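Local coordinates for protein putative secreted glycosylhydrolase (PDB 3IMM) that probably acts as a secreted glycoside hydrolase of the 3-keto-disaccharide hydrolase family and binds a sodium ion, at residues K73-I76 against P77-E81; G140-V143 against T144-D147. All coordinates share one frame; numbering follows the deposited sequence.

Contact 1 of 2, residues K73-I76 against P77-E81. With NA (sodium ion), chain D.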
loop_
_atom_site.group_PDB
_atom_site.type_symbol
_atom_site.label_atom_id
_atom_site.label_comp_id
_atom_site.label_asym_id
_atom_site.label_seq_id
_atom_site.Cartn_x
_atom_site.Cartn_y
_atom_site.Cartn_z
ATOM N N LYS A 73 -9.748 -12.438 3.043
ATOM C CA LYS A 73 -9.615 -13.079 4.378
ATOM C C LYS A 73 -8.134 -13.471 4.618
ATOM O O LYS A 73 -7.513 -13.010 5.577
ATOM C CB LYS A 73 -10.565 -14.283 4.539
ATOM N N ASP A 74 -7.569 -14.265 3.713
ATOM C CA ASP A 74 -6.148 -14.648 3.762
ATOM C C ASP A 74 -5.303 -13.794 2.805
ATOM O O ASP A 74 -4.673 -14.301 1.863
ATOM C CB ASP A 74 -6.022 -16.146 3.424
ATOM C CG ASP A 74 -4.599 -16.684 3.599
ATOM O OD1 ASP A 74 -3.851 -16.165 4.458
ATOM O OD2 ASP A 74 -4.253 -17.638 2.883
ATOM N N TRP A 75 -5.270 -12.497 3.079
ATOM C CA TRP A 75 -4.751 -11.522 2.120
ATOM C C TRP A 75 -3.243 -11.390 2.120
ATOM O O TRP A 75 -2.656 -11.083 1.105
ATOM C CB TRP A 75 -5.376 -10.137 2.366
ATOM C CG TRP A 75 -5.031 -9.426 3.677
ATOM C CD1 TRP A 75 -5.761 -9.440 4.842
ATOM C CD2 TRP A 75 -3.915 -8.543 3.917
ATOM N NE1 TRP A 75 -5.173 -8.621 5.772
ATOM C CE2 TRP A 75 -4.041 -8.064 5.242
ATOM C CE3 TRP A 75 -2.841 -8.110 3.141
ATOM C CZ2 TRP A 75 -3.116 -7.191 5.818
ATOM C CZ3 TRP A 75 -1.913 -7.237 3.708
ATOM C CH2 TRP A 75 -2.056 -6.794 5.047
ATOM N N ILE A 76 -2.625 -11.651 3.274
ATOM C CA ILE A 76 -1.240 -11.299 3.485
ATOM C C ILE A 76 -0.335 -11.992 2.444
ATOM O O ILE A 76 0.483 -11.325 1.824
ATOM C CB ILE A 76 -0.826 -11.576 4.951
ATOM C CG1 ILE A 76 -1.439 -10.526 5.879
ATOM C CG2 ILE A 76 0.705 -11.559 5.107
ATOM C CD1 ILE A 76 -1.592 -10.994 7.334
ATOM N N PRO A 77 -0.467 -13.326 2.263
ATOM C CA PRO A 77 0.317 -13.988 1.235
ATOM C C PRO A 77 -0.266 -13.903 -0.176
ATOM O O PRO A 77 0.380 -14.315 -1.111
ATOM C CB PRO A 77 0.356 -15.471 1.705
ATOM C CG PRO A 77 -0.780 -15.638 2.658
ATOM C CD PRO A 77 -1.315 -14.278 3.016
ATOM N N ASN A 78 -1.474 -13.376 -0.346
ATOM C CA ASN A 78 -2.117 -13.385 -1.661
ATOM C C ASN A 78 -2.331 -11.978 -2.146
ATOM O O ASN A 78 -3.416 -11.625 -2.566
ATOM C CB ASN A 78 -3.442 -14.155 -1.610
ATOM C CG ASN A 78 -3.254 -15.599 -1.212
ATOM O OD1 ASN A 78 -2.594 -16.340 -1.904
ATOM N ND2 ASN A 78 -3.809 -15.988 -0.089
ATOM N N SER A 79 -1.278 -11.167 -2.087
ATOM C CA SER A 79 -1.399 -9.754 -2.446
ATOM C C SER A 79 -0.034 -9.089 -2.571
ATOM O O SER A 79 0.995 -9.661 -2.208
ATOM C CB SER A 79 -2.249 -8.973 -1.414
ATOM O OG SER A 79 -1.602 -8.913 -0.142
ATOM N N VAL A 80 -0.052 -7.857 -3.078
ATOM C CA VAL A 80 1.143 -7.013 -3.080
ATOM C C VAL A 80 0.875 -5.795 -2.193
ATOM O O VAL A 80 -0.232 -5.199 -2.246
ATOM C CB VAL A 80 1.470 -6.580 -4.525
ATOM C CG1 VAL A 80 2.611 -5.575 -4.541
ATOM C CG2 VAL A 80 1.711 -7.828 -5.367
ATOM N N GLU A 81 1.856 -5.439 -1.362
ATOM C CA GLU A 81 1.730 -4.306 -0.450
ATOM C C GLU A 81 2.775 -3.225 -0.743
ATOM O O GLU A 81 4.001 -3.465 -0.765
ATOM C CB GLU A 81 1.868 -4.726 1.008
ATOM C CG GLU A 81 1.861 -3.562 1.956
ATOM C CD GLU A 81 2.042 -4.004 3.392
ATOM O OE1 GLU A 81 2.460 -5.162 3.615
ATOM O OE2 GLU A 81 1.787 -3.172 4.288
HETATM NA NA NA D . 3.304 -1.905 6.131
HETATM O O HOH W 1 2.299 -11.189 -0.374
HETATM O O HOH W 2 0.620 -8.654 1.766
#

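Contact 2 of 2, residues G140-V143 against T144-D147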
loop_
_atom_site.group_PDB
_atom_site.type_symbol
_atom_site.label_atom_id
_atom_site.label_comp_id
_atom_site.label_asym_id
_atom_site.label_seq_id
_atom_site.Cartn_x
_atom_site.Cartn_y
_atom_site.Cartn_z
ATOM N N GLY A 140 5.517 13.329 -5.940
ATOM C CA GLY A 140 6.015 13.677 -7.238
ATOM C C GLY A 140 7.329 13.028 -7.621
ATOM O O GLY A 140 7.861 13.344 -8.648
ATOM N N LYS A 141 7.835 12.103 -6.818
ATOM C CA LYS A 141 9.114 11.406 -7.101
ATOM C C LYS A 141 8.861 9.953 -7.421
ATOM O O LYS A 141 8.200 9.235 -6.644
ATOM C CB LYS A 141 10.040 11.447 -5.909
ATOM C CG LYS A 141 10.375 12.820 -5.361
ATOM C CD LYS A 141 11.424 13.519 -6.173
ATOM C CE LYS A 141 11.803 14.880 -5.611
ATOM N NZ LYS A 141 12.315 15.877 -6.643
ATOM N N LYS A 142 9.400 9.495 -8.552
ATOM C CA LYS A 142 9.351 8.087 -8.881
ATOM C C LYS A 142 10.298 7.335 -7.947
ATOM O O LYS A 142 11.514 7.338 -8.155
ATOM C CB LYS A 142 9.728 7.889 -10.343
ATOM C CG LYS A 142 9.537 6.473 -10.846
ATOM C CD LYS A 142 9.401 6.445 -12.376
ATOM C CE LYS A 142 10.680 6.693 -13.100
ATOM N NZ LYS A 142 11.840 5.968 -12.524
ATOM N N VAL A 143 9.736 6.667 -6.948
ATOM C CA VAL A 143 10.535 6.002 -5.937
ATOM C C VAL A 143 10.728 4.494 -6.151
ATOM O O VAL A 143 11.731 3.960 -5.735
ATOM C CB VAL A 143 10.059 6.292 -4.491
ATOM C CG1 VAL A 143 10.268 7.790 -4.198
ATOM C CG2 VAL A 143 8.626 5.895 -4.264
ATOM N N THR A 144 9.803 3.832 -6.828
ATOM C CA THR A 144 9.807 2.372 -6.872
ATOM C C THR A 144 9.237 1.922 -8.182
ATOM O O THR A 144 8.218 2.443 -8.639
ATOM C CB THR A 144 8.989 1.783 -5.677
ATOM O OG1 THR A 144 9.491 2.363 -4.469
ATOM C CG2 THR A 144 9.057 0.244 -5.610
ATOM N N GLU A 145 9.912 0.952 -8.785
ATOM C CA GLU A 145 9.489 0.347 -10.059
ATOM C C GLU A 145 9.798 -1.129 -9.986
ATOM O O GLU A 145 10.961 -1.531 -10.018
ATOM C CB GLU A 145 10.249 0.929 -11.245
ATOM C CG GLU A 145 9.512 1.992 -11.951
ATOM C CD GLU A 145 10.218 2.477 -13.171
ATOM O OE1 GLU A 145 11.270 3.105 -13.027
ATOM O OE2 GLU A 145 9.715 2.206 -14.268
HETATM N N MSE A 146 8.753 -1.932 -9.896
HETATM C CA MSE A 146 8.891 -3.356 -9.769
HETATM C C MSE A 146 8.424 -4.004 -11.047
HETATM O O MSE A 146 7.322 -3.735 -11.516
HETATM C CB MSE A 146 7.984 -3.874 -8.652
HETATM C CG MSE A 146 7.915 -5.400 -8.626
HETATM SE SE MSE A 146 7.142 -6.111 -6.996
HETATM C CE MSE A 146 8.631 -6.208 -5.896
ATOM N N ASP A 147 9.228 -4.918 -11.560
ATOM C CA ASP A 147 8.743 -5.947 -12.516
ATOM C C ASP A 147 8.664 -7.291 -11.791
ATOM O O ASP A 147 9.655 -7.967 -11.640
ATOM C CB ASP A 147 9.672 -6.045 -13.737
ATOM C CG ASP A 147 9.200 -7.087 -14.780
ATOM O OD1 ASP A 147 8.340 -7.960 -14.505
ATOM O OD2 ASP A 147 9.773 -7.059 -15.877
#

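Contact 1 of 2, residues K73-I76 against P77-E81
W75 and N78 close a type I beta turn, with I76 and P77 at its corners. The turn lies in the loop between strand 62-69 and strand 80-85 and leads into the sodium site. N78 N donates to W75 O at 3.0 Å, the backbone bond of the turn. S79 OG also donates to W75 O, at 2.7 Å. The two donors reach this carbonyl from opposite faces of its plane, and neither sits on a lone pair. With OG between the backbone N and the carbonyl carbon (chi1 66°), the S79 hydroxyl turns back over the turn. S79 OG also lies at the edge of the W75 ring, in its plane, 3.6 Å from W75 CE3. Over the centre of one ring face sits I76 CG1, 3.5 Å above the plane, and W41 adds an edge-to-face ring contact.

N78 ties the side of the turn. Its ND2 donates to D74 O at 2.7 Å, nearly along the C=O axis, with an N-H...O angle of 155°. The other end of the amide, OD1, accepts from K169. With an alanine in place of N78, D74 O and K169 would probably each lose this partner, and the D74 end of the loop could shift more easily. The D74 carboxylate passes the proline ring, with OD1 3.5 Å from P77 CD.

Two waters donate to I76 O; one also donates to S79 O, the other to S79 OG. Two residues on, the extended E81 side chain places OE2 2.7 Å from the sodium ion. N62, S63 and Q83 complete the protein ligands, and Q183 donates to the same OE2. The S79 hydroxyl thus works as donor and acceptor at once, so its rotation is probably fixed just before the strand that carries a metal ligand.

Contact 2 of 2, residues G140-V143 against T144-D147
The E145 carboxylate is met from above its plane by the K142 ammonium, with NZ 47° out of the plane and 3.0 Å from OE1. The pair is a salt bridge with a hydrogen bond in it. K142 CE is 3.6 Å from E145 OE1, so the bent end of the lysine lies against the carboxylate too. Between the two residues sits a classic beta bulge. V143 and T144 both face V136 of strand 133-138, the other arm of a beta hairpin, and both form backbone hydrogen bonds with it. This strand, 141-147, is an outermost strand of the larger sheet of what is probably a concanavalin-like beta sandwich.

The bulge makes the salt bridge possible. In a regular strand, residues three apart point to opposite faces. Here the extra residue brings K142 and E145 back to the same face, and both side chains rest on M135. The V143 backbone is helix-like, as expected at the first position of such a bulge.

The lysine chain leaves with CG anti to the backbone N, then bends twice near its end (chi3 73°, chi4 43°), which turns NZ toward E145. The glutamate chain runs straight beyond CG. Both charged residues are exposed and touch a crystal neighbour, so the lattice may influence their pose.

On the other face the bulge residues are buried side by side. V143 CG2 lies 3.6 Å from T144 OG1. The T144 side chain also touches I104 and L108 of nearby loops, and its buried hydroxyl OG1 is hydrogen-bonded to G102 O.

How the contacts relate
Both contacts are local, each within one continuous run of chain, but they serve different parts of the fold. Contact 1 is a surface loop entering the outer strand 80-85 of the five-stranded sheet. Contact 2 sits on the outer strand 141-147 of the six-stranded sheet and is partly buried. They hold no element in common. Their centres are 21 Å apart, and their nearest atoms do not touch. In 73-81 the turn itself is held by neutral groups: carbonyls, an amide, a hydroxyl and waters. In 140-147, the link between side chains is a pair of opposite charges on the exposed face. Only contact 1 supplies a sodium ligand.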